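PDB 3ICJ: amidohydrolase 3 domain-containing protein from Pyrococcus furiosus, which binds two zinc ions and probably hydrolyses carbon-nitrogen bonds other than peptide bonds, as many members of the amidohydrolase family do. Local coordinates for residues I392-H397 / Y418-L423. Residues are numbered along the deposited sequence; the frame is centred on the assembly and turned at random.
Sequences ISAQPH and YRLKTL
Leu420 and Leu423 each carry CG anti to the carbonyl carbon (chi1 -53° and -61°), which extends both side chains from one face of helix 420-426 onto strand 391-394 and the residues just after it. Ile392 has its CG1 branch turned the same way (chi1 -67°), and CD1 at the end of that branch meets CD2 of Leu423 at 3.9 Å. The two side chains cross at about a right angle. Leu420 divides its two methyls between two residues. Its CD2 lies 4.0 Å from CB of Ala394. Its CD1 sits against the ring of Pro396, 3.9 Å from CB and 4.0 Å from CG of that proline, and these side chains also cross at about a right angle. No hydrogen bond links the segments; the touching side chains are all apolar and buried.

The arrangement is that of an amidohydrolase alpha/beta barrel, in which parallel strands lie inside and helices pack outside. Here helix 420-426 covers the outward face of strand 391-394 and leads on to the neighbouring parallel strand 429-431. Leu429 of that strand touches both Ile392 and Leu423, while Ala449 of helix 442-451 touches Pro396 and Leu420 and so continues the apolar layer.

Arg419 occupies the N-cap position, and its carbonyl O accepts a bond from the backbone N of Leu423 at 2.9 Å. This is the first turn of the helix, and it places both leucines on the strand side. Beyond the strand end, Gln395 OE1 bonds ND1 of His373, a zinc ligand, and NE2 of Gln395 bonds OG of Ser432. Gln395 is thus a second-shell residue that can fix the ring of His373. The side chain of Ala394 lies about 11 Å from a bound zinc ion.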
loop_
_atom_site.group_PDB
_atom_site.type_symbol
_atom_site.label_atom_id
_atom_site.label_comp_id
_atom_site.label_asym_id
_atom_site.label_seq_id
_atom_site.Cartn_x
_atom_site.Cartn_y
_atom_site.Cartn_z
ATOM N N ILE A 392 9.540 4.554 8.883
ATOM C CA ILE A 392 8.807 5.364 7.904
ATOM C C ILE A 392 8.564 4.556 6.624
ATOM O O ILE A 392 9.462 3.920 6.099
ATOM C CB ILE A 392 9.550 6.690 7.556
ATOM C CG1 ILE A 392 9.589 7.627 8.781
ATOM C CG2 ILE A 392 8.860 7.412 6.398
ATOM C CD1 ILE A 392 10.605 8.766 8.658
ATOM N N SER A 393 7.322 4.558 6.165
ATOM C CA SER A 393 6.993 3.998 4.871
ATOM C C SER A 393 6.689 5.134 3.886
ATOM O O SER A 393 5.730 5.892 4.078
ATOM C CB SER A 393 5.806 3.058 4.990
ATOM O OG SER A 393 5.780 2.190 3.875
ATOM N N ALA A 394 7.503 5.232 2.842
ATOM C CA ALA A 394 7.389 6.304 1.850
ATOM C C ALA A 394 7.107 5.736 0.462
ATOM O O ALA A 394 7.487 4.604 0.149
ATOM C CB ALA A 394 8.647 7.144 1.846
ATOM N N GLN A 395 6.445 6.543 -0.368
ATOM C CA GLN A 395 5.981 6.148 -1.692
ATOM C C GLN A 395 6.684 7.014 -2.744
ATOM O O GLN A 395 6.255 8.157 -2.997
ATOM C CB GLN A 395 4.444 6.293 -1.804
ATOM C CG GLN A 395 3.619 5.386 -0.858
ATOM C CD GLN A 395 3.614 5.863 0.604
ATOM O OE1 GLN A 395 3.574 7.070 0.876
ATOM N NE2 GLN A 395 3.658 4.915 1.549
ATOM N N PRO A 396 7.780 6.497 -3.343
ATOM C CA PRO A 396 8.549 7.365 -4.238
ATOM C C PRO A 396 7.789 7.844 -5.471
ATOM O O PRO A 396 8.085 8.935 -5.956
ATOM C CB PRO A 396 9.742 6.503 -4.641
ATOM C CG PRO A 396 9.898 5.526 -3.517
ATOM C CD PRO A 396 8.510 5.249 -3.028
ATOM N N HIS A 397 6.818 7.072 -5.961
ATOM C CA HIS A 397 6.063 7.497 -7.134
ATOM C C HIS A 397 5.202 8.750 -6.881
ATOM O O HIS A 397 4.804 9.414 -7.822
ATOM C CB HIS A 397 5.248 6.346 -7.768
ATOM C CG HIS A 397 4.921 6.586 -9.212
ATOM N ND1 HIS A 397 3.661 6.946 -9.641
ATOM C CD2 HIS A 397 5.707 6.574 -10.318
ATOM C CE1 HIS A 397 3.679 7.130 -10.953
ATOM N NE2 HIS A 397 4.908 6.911 -11.387
ATOM N N TYR A 418 9.126 14.663 0.426
ATOM C CA TYR A 418 9.641 13.376 -0.093
ATOM C C TYR A 418 11.156 13.265 0.000
ATOM O O TYR A 418 11.873 13.006 -0.992
ATOM C CB TYR A 418 9.118 13.087 -1.519
ATOM C CG TYR A 418 7.609 13.199 -1.637
ATOM C CD1 TYR A 418 6.761 12.498 -0.761
ATOM C CD2 TYR A 418 7.024 14.010 -2.610
ATOM C CE1 TYR A 418 5.363 12.614 -0.860
ATOM C CE2 TYR A 418 5.624 14.122 -2.723
ATOM C CZ TYR A 418 4.803 13.422 -1.841
ATOM O OH TYR A 418 3.421 13.527 -1.947
ATOM N N ARG A 419 11.624 13.461 1.229
ATOM C CA ARG A 419 13.047 13.543 1.531
ATOM C C ARG A 419 13.640 12.144 1.721
ATOM O O ARG A 419 14.124 11.804 2.801
ATOM C CB ARG A 419 13.235 14.397 2.791
ATOM C CG ARG A 419 12.767 15.825 2.605
ATOM C CD ARG A 419 13.038 16.682 3.851
ATOM N NE ARG A 419 14.455 16.992 4.045
ATOM C CZ ARG A 419 14.899 17.824 4.984
ATOM N NH1 ARG A 419 14.036 18.409 5.818
ATOM N NH2 ARG A 419 16.198 18.072 5.106
ATOM N N LEU A 420 13.598 11.344 0.653
ATOM C CA LEU A 420 13.922 9.926 0.699
ATOM C C LEU A 420 15.334 9.672 1.191
ATOM O O LEU A 420 15.545 8.821 2.055
ATOM C CB LEU A 420 13.719 9.274 -0.684
ATOM C CG LEU A 420 12.354 9.490 -1.355
ATOM C CD1 LEU A 420 12.251 8.694 -2.652
ATOM C CD2 LEU A 420 11.215 9.122 -0.434
ATOM N N LYS A 421 16.293 10.417 0.644
ATOM C CA LYS A 421 17.697 10.225 1.001
ATOM C C LYS A 421 17.943 10.598 2.475
ATOM O O LYS A 421 18.579 9.843 3.212
ATOM C CB LYS A 421 18.603 11.016 0.045
ATOM C CG LYS A 421 20.075 11.101 0.453
ATOM C CD LYS A 421 20.743 9.744 0.367
ATOM C CE LYS A 421 22.254 9.855 0.500
ATOM N NZ LYS A 421 22.798 8.611 1.101
ATOM N N THR A 422 17.406 11.739 2.896
ATOM C CA THR A 422 17.580 12.218 4.262
ATOM C C THR A 422 16.929 11.271 5.271
ATOM O O THR A 422 17.588 10.818 6.206
ATOM C CB THR A 422 17.036 13.645 4.425
ATOM O OG1 THR A 422 17.769 14.511 3.570
ATOM C CG2 THR A 422 17.197 14.160 5.866
ATOM N N LEU A 423 15.653 10.952 5.063
ATOM C CA LEU A 423 14.961 10.024 5.945
ATOM C C LEU A 423 15.619 8.640 6.062
ATOM O O LEU A 423 15.758 8.106 7.164
ATOM C CB LEU A 423 13.472 9.913 5.571
ATOM C CG LEU A 423 12.605 11.179 5.641
ATOM C CD1 LEU A 423 11.235 10.882 5.043
ATOM C CD2 LEU A 423 12.479 11.728 7.062
#